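CMP/dCMP-type deaminase domain-containing protein (Aspergillus oryzae RIB40, PDB 7DRY) is a zinc-dependent deaminase of the cytidine deaminase superfamily that probably removes an amino group from a pyrimidine intermediate in riboflavin biosynthesis. Local coordinates at residues N25-E37 against L85-M99. Residues are numbered along the deposited sequence; the frame is centred on the assembly and turned at random. Where two conformers were deposited one is given.
Sequences NFRVGAILVSRKE and LPSEPDRKLVMYVTM
The guanidinium of R35 meets the edge of the Y96 ring end-on: NH1 and NH2 both donate to Y96 OH, at 2.9 Å from each nitrogen, with the oxygen in the guanidinium plane and the two planes 71° apart. V33 CG2 lies at the ring's CD1-CE1 edge, 4.1 Å from Y96 CD1. R35 NH2 also forms a salt bridge with D45, and Y96 OH a hydrogen bond with H5 of helix 5-16, so both partners are held from outside as well. The R91 guanidinium is used side-on: NE donates to S34 OG at 2.6 Å, while NH2 reaches S34 O from well above the carbonyl plane. K36 N lies over one face of this group. With chi1 at 169°, trans to the amide nitrogen, the S34 hydroxyl lies beside its carbonyl, where R91 can take both oxygens; a water links it to E88 OE1. On the face that S34 shares, turned away from R35 and Y96, L32 CD1 rests 4.0 Å from M95 CB, and L32 CD2 touches L85 CD2. Farther along, V28 CG1 presses tightly on V97 CG2 (3.4 Å). Paired backbone bonds join I31 to Y96, V33 to V94 and R35 to K92; beyond the strand, E37 N bonds to D90 O in the turn E88-R91. Strand 91-97, the middle strand of the mixed five-stranded sheet of the cytidine deaminase fold, thus pairs antiparallel with 29-36, with M95 packing on E63 of helix 62-73 near the zinc site.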
loop_
_atom_site.group_PDB
_atom_site.type_symbol
_atom_site.label_atom_id
_atom_site.label_comp_id
_atom_site.label_asym_id
_atom_site.label_seq_id
_atom_site.Cartn_x
_atom_site.Cartn_y
_atom_site.Cartn_z
ATOM N N ASN A 25 0.445 6.759 14.577
ATOM C CA ASN A 25 0.243 6.418 13.178
ATOM C C ASN A 25 1.512 5.823 12.575
ATOM O O ASN A 25 2.588 5.824 13.178
ATOM C CB ASN A 25 -0.302 7.606 12.371
ATOM C CG ASN A 25 0.735 8.690 12.116
ATOM O OD1 ASN A 25 1.811 8.706 12.722
ATOM N ND2 ASN A 25 0.403 9.619 11.220
ATOM N N PHE A 26 1.355 5.255 11.390
ATOM C CA PHE A 26 2.464 4.702 10.624
ATOM C C PHE A 26 2.433 5.390 9.272
ATOM O O PHE A 26 1.499 5.192 8.489
ATOM C CB PHE A 26 2.323 3.185 10.492
ATOM C CG PHE A 26 2.688 2.442 11.748
ATOM C CD1 PHE A 26 1.809 2.386 12.819
ATOM C CD2 PHE A 26 3.918 1.822 11.862
ATOM C CE1 PHE A 26 2.155 1.713 13.991
ATOM C CE2 PHE A 26 4.273 1.146 13.025
ATOM C CZ PHE A 26 3.391 1.090 14.087
ATOM N N ARG A 27 3.444 6.215 9.020
ATOM C CA ARG A 27 3.483 7.074 7.844
ATOM C C ARG A 27 3.950 6.265 6.645
ATOM O O ARG A 27 5.121 5.876 6.570
ATOM C CB ARG A 27 4.405 8.257 8.109
ATOM C CG ARG A 27 3.900 9.113 9.247
ATOM C CD ARG A 27 4.987 10.015 9.755
ATOM N NE ARG A 27 5.192 11.181 8.904
ATOM C CZ ARG A 27 6.380 11.577 8.444
ATOM N NH1 ARG A 27 7.479 10.878 8.714
ATOM N NH2 ARG A 27 6.466 12.682 7.729
ATOM N N VAL A 28 3.025 6.013 5.720
ATOM C CA VAL A 28 3.211 5.091 4.610
ATOM C C VAL A 28 2.731 5.789 3.343
ATOM O O VAL A 28 1.872 6.675 3.391
ATOM C CB VAL A 28 2.433 3.777 4.894
ATOM C CG1 VAL A 28 2.458 2.817 3.711
ATOM C CG2 VAL A 28 2.997 3.078 6.119
ATOM N N GLY A 29 3.317 5.407 2.209
ATOM C CA GLY A 29 2.885 5.908 0.915
ATOM C C GLY A 29 2.610 4.751 -0.026
ATOM O O GLY A 29 3.220 3.684 0.075
ATOM N N ALA A 30 1.679 4.979 -0.952
ATOM C CA ALA A 30 1.252 3.942 -1.881
ATOM C C ALA A 30 1.041 4.537 -3.264
ATOM O O ALA A 30 0.527 5.654 -3.396
ATOM C CB ALA A 30 -0.065 3.302 -1.428
ATOM N N ILE A 31 1.414 3.770 -4.293
ATOM C CA ILE A 31 1.247 4.174 -5.689
ATOM C C ILE A 31 0.661 2.993 -6.444
ATOM O O ILE A 31 1.203 1.886 -6.383
ATOM C CB ILE A 31 2.580 4.599 -6.328
ATOM C CG1 ILE A 31 3.116 5.865 -5.648
ATOM C CG2 ILE A 31 2.393 4.867 -7.829
ATOM C CD1 ILE A 31 4.549 6.235 -6.045
ATOM N N LEU A 32 -0.441 3.227 -7.141
ATOM C CA LEU A 32 -1.107 2.200 -7.933
ATOM C C LEU A 32 -0.761 2.422 -9.401
ATOM O O LEU A 32 -0.906 3.539 -9.912
ATOM C CB LEU A 32 -2.616 2.286 -7.718
ATOM C CG LEU A 32 -3.460 1.232 -8.442
ATOM C CD1 LEU A 32 -3.097 -0.171 -7.954
ATOM C CD2 LEU A 32 -4.931 1.529 -8.213
ATOM N N VAL A 33 -0.269 1.369 -10.066
ATOM C CA VAL A 33 0.292 1.452 -11.412
ATOM C C VAL A 33 -0.443 0.472 -12.322
ATOM O O VAL A 33 -0.778 -0.641 -11.902
ATOM C CB VAL A 33 1.794 1.093 -11.363
ATOM C CG1 VAL A 33 2.421 1.104 -12.754
ATOM C CG2 VAL A 33 2.540 2.048 -10.420
ATOM N N SER A 34 -0.674 0.877 -13.573
ATOM C CA SER A 34 -1.119 -0.028 -14.635
ATOM C C SER A 34 0.088 -0.396 -15.489
ATOM O O SER A 34 0.758 0.485 -16.044
ATOM C CB SER A 34 -2.199 0.605 -15.513
ATOM O OG SER A 34 -2.429 -0.183 -16.678
ATOM N N ARG A 35 0.359 -1.691 -15.597
ATOM C CA ARG A 35 1.576 -2.206 -16.207
ATOM C C ARG A 35 1.215 -3.267 -17.238
ATOM O O ARG A 35 0.331 -4.098 -17.007
ATOM C CB ARG A 35 2.460 -2.827 -15.109
ATOM C CG ARG A 35 3.676 -3.581 -15.603
ATOM C CD ARG A 35 4.634 -3.827 -14.444
ATOM N NE ARG A 35 5.194 -2.575 -13.951
ATOM C CZ ARG A 35 5.671 -2.398 -12.721
ATOM N NH1 ARG A 35 5.667 -3.403 -11.849
ATOM N NH2 ARG A 35 6.152 -1.215 -12.366
ATOM N N LYS A 36 1.917 -3.264 -18.369
ATOM C CA LYS A 36 1.707 -4.317 -19.352
ATOM C C LYS A 36 2.087 -5.668 -18.757
ATOM O O LYS A 36 3.087 -5.793 -18.048
ATOM C CB LYS A 36 2.555 -4.060 -20.604
ATOM C CG LYS A 36 2.058 -2.915 -21.470
ATOM C CD LYS A 36 0.687 -3.213 -22.059
ATOM C CE LYS A 36 0.724 -4.382 -23.023
ATOM N NZ LYS A 36 0.952 -3.980 -24.443
ATOM N N GLU A 37 1.272 -6.684 -19.020
ATOM C CA GLU A 37 1.635 -8.020 -18.581
ATOM C C GLU A 37 2.731 -8.579 -19.475
ATOM O O GLU A 37 2.835 -8.233 -20.653
ATOM C CB GLU A 37 0.416 -8.942 -18.580
ATOM C CG GLU A 37 -0.418 -8.771 -17.316
ATOM C CD GLU A 37 -1.883 -9.060 -17.521
ATOM O OE1 GLU A 37 -2.581 -9.344 -16.519
ATOM O OE2 GLU A 37 -2.341 -9.002 -18.675
ATOM N N LEU A 85 -12.057 0.972 -11.201
ATOM C CA LEU A 85 -10.636 0.798 -11.461
ATOM C C LEU A 85 -10.432 0.193 -12.850
ATOM O O LEU A 85 -11.269 -0.584 -13.333
ATOM C CB LEU A 85 -10.010 -0.125 -10.424
ATOM C CG LEU A 85 -9.781 0.531 -9.065
ATOM C CD1 LEU A 85 -9.477 -0.555 -8.027
ATOM C CD2 LEU A 85 -8.673 1.577 -9.130
ATOM N N PRO A 86 -9.319 0.520 -13.509
ATOM C CA PRO A 86 -9.068 -0.034 -14.848
ATOM C C PRO A 86 -9.048 -1.553 -14.833
ATOM O O PRO A 86 -8.582 -2.182 -13.878
ATOM C CB PRO A 86 -7.683 0.519 -15.204
ATOM C CG PRO A 86 -7.516 1.717 -14.363
ATOM C CD PRO A 86 -8.256 1.446 -13.084
ATOM N N SER A 87 -9.540 -2.136 -15.929
ATOM C CA SER A 87 -9.559 -3.585 -16.096
ATOM C C SER A 87 -9.441 -3.836 -17.600
ATOM O O SER A 87 -10.437 -4.031 -18.296
ATOM C CB SER A 87 -10.830 -4.193 -15.515
ATOM O OG SER A 87 -10.734 -5.609 -15.473
ATOM N N GLU A 88 -8.199 -3.905 -18.074
ATOM C CA GLU A 88 -7.881 -4.278 -19.441
ATOM C C GLU A 88 -7.076 -5.571 -19.417
ATOM O O GLU A 88 -6.119 -5.683 -18.639
ATOM C CB GLU A 88 -7.059 -3.167 -20.109
ATOM C CG GLU A 88 -7.545 -1.761 -19.781
ATOM C CD GLU A 88 -6.455 -0.717 -19.925
ATOM O OE1 GLU A 88 -6.124 -0.053 -18.914
ATOM O OE2 GLU A 88 -5.925 -0.566 -21.048
ATOM N N PRO A 89 -7.420 -6.565 -20.238
ATOM C CA PRO A 89 -6.842 -7.905 -20.040
ATOM C C PRO A 89 -5.333 -8.000 -20.203
ATOM O O PRO A 89 -4.736 -8.903 -19.606
ATOM C CB PRO A 89 -7.584 -8.765 -21.067
ATOM C CG PRO A 89 -8.848 -8.021 -21.353
ATOM C CD PRO A 89 -8.492 -6.569 -21.247
ATOM N N ASP A 90 -4.700 -7.123 -20.991
ATOM C CA ASP A 90 -3.265 -7.202 -21.258
ATOM C C ASP A 90 -2.427 -6.386 -20.283
ATOM O O ASP A 90 -1.197 -6.494 -20.297
ATOM C CB ASP A 90 -2.963 -6.738 -22.688
ATOM C CG ASP A 90 -3.346 -7.767 -23.730
ATOM O OD1 ASP A 90 -3.818 -8.862 -23.347
ATOM O OD2 ASP A 90 -3.172 -7.481 -24.931
ATOM N N ARG A 91 -3.068 -5.576 -19.456
ATOM C CA ARG A 91 -2.434 -4.795 -18.407
ATOM C C ARG A 91 -2.931 -5.271 -17.052
ATOM O O ARG A 91 -4.058 -5.760 -16.925
ATOM C CB ARG A 91 -2.741 -3.292 -18.529
ATOM C CG ARG A 91 -2.276 -2.697 -19.841
ATOM C CD ARG A 91 -2.562 -1.209 -19.907
ATOM N NE ARG A 91 -1.547 -0.512 -19.140
ATOM C CZ ARG A 91 -0.430 -0.025 -19.663
ATOM N NH1 ARG A 91 -0.190 -0.136 -20.960
ATOM N NH2 ARG A 91 0.448 0.568 -18.884
ATOM N N LYS A 92 -2.079 -5.124 -16.046
ATOM C CA LYS A 92 -2.425 -5.483 -14.682
ATOM C C LYS A 92 -2.199 -4.288 -13.773
ATOM O O LYS A 92 -1.353 -3.430 -14.039
ATOM C CB LYS A 92 -1.594 -6.674 -14.178
ATOM C CG LYS A 92 -0.096 -6.422 -14.071
ATOM C CD LYS A 92 0.584 -7.658 -13.465
ATOM C CE LYS A 92 2.099 -7.587 -13.536
ATOM N NZ LYS A 92 2.700 -8.887 -13.082
ATOM N N LEU A 93 -2.967 -4.246 -12.691
ATOM C CA LEU A 93 -2.802 -3.221 -11.672
ATOM C C LEU A 93 -1.865 -3.756 -10.601
ATOM O O LEU A 93 -2.036 -4.883 -10.116
ATOM C CB LEU A 93 -4.148 -2.878 -11.041
ATOM C CG LEU A 93 -5.114 -2.095 -11.924
ATOM C CD1 LEU A 93 -6.462 -1.990 -11.223
ATOM C CD2 LEU A 93 -4.554 -0.701 -12.210
ATOM N N VAL A 94 -0.866 -2.957 -10.261
ATOM C CA VAL A 94 0.124 -3.295 -9.250
ATOM C C VAL A 94 0.165 -2.136 -8.269
ATOM O O VAL A 94 0.179 -0.973 -8.684
ATOM C CB VAL A 94 1.503 -3.483 -9.908
ATOM C CG1 VAL A 94 2.585 -3.615 -8.869
ATOM C CG2 VAL A 94 1.477 -4.680 -10.858
ATOM N N MET A 95 0.178 -2.440 -6.976
ATOM C CA MET A 95 0.316 -1.414 -5.952
ATOM C C MET A 95 1.666 -1.530 -5.262
ATOM O O MET A 95 2.040 -2.609 -4.788
ATOM C CB MET A 95 -0.815 -1.478 -4.927
ATOM C CG MET A 95 -0.755 -0.307 -3.947
ATOM S SD MET A 95 -2.031 -0.332 -2.676
ATOM C CE MET A 95 -3.412 0.356 -3.598
ATOM N N TYR A 96 2.402 -0.422 -5.240
ATOM C CA TYR A 96 3.592 -0.282 -4.417
ATOM C C TYR A 96 3.204 0.409 -3.118
ATOM O O TYR A 96 2.387 1.335 -3.110
ATOM C CB TYR A 96 4.634 0.574 -5.137
ATOM C CG TYR A 96 5.242 -0.091 -6.342
ATOM C CD1 TYR A 96 4.656 0.032 -7.610
ATOM C CD2 TYR A 96 6.411 -0.839 -6.230
ATOM C CE1 TYR A 96 5.219 -0.590 -8.720
ATOM C CE2 TYR A 96 6.975 -1.467 -7.332
ATOM C CZ TYR A 96 6.386 -1.331 -8.575
ATOM O OH TYR A 96 6.947 -1.940 -9.662
ATOM N N VAL A 97 3.769 -0.056 -2.011
ATOM C CA VAL A 97 3.479 0.536 -0.711
ATOM C C VAL A 97 4.695 0.303 0.173
ATOM O O VAL A 97 5.339 -0.739 0.068
ATOM C CB VAL A 97 2.169 -0.053 -0.137
ATOM C CG1 VAL A 97 2.236 -1.559 -0.055
ATOM C CG2 VAL A 97 1.823 0.545 1.203
ATOM N N THR A 98 5.050 1.289 1.007
ATOM C CA THR A 98 6.320 1.145 1.719
ATOM C C THR A 98 6.284 -0.037 2.681
ATOM O O THR A 98 7.265 -0.777 2.787
ATOM C CB THR A 98 6.757 2.435 2.422
ATOM O OG1 THR A 98 5.758 2.852 3.359
ATOM C CG2 THR A 98 7.031 3.546 1.414
ATOM N N MET A 99 5.166 -0.243 3.378
ATOM C CA MET A 99 5.044 -1.326 4.346
ATOM C C MET A 99 3.996 -2.337 3.893
ATOM O O MET A 99 3.105 -2.022 3.102
ATOM C CB MET A 99 4.677 -0.767 5.727
ATOM C CG MET A 99 5.695 0.240 6.274
ATOM S SD MET A 99 5.388 0.730 7.970
ATOM C CE MET A 99 5.897 -0.745 8.868
HETATM O O HOH W 1 7.031 4.353 5.317
HETATM O O HOH W 2 -4.888 -1.010 -16.580
HETATM O O HOH W 3 -1.739 -5.344 -25.736
#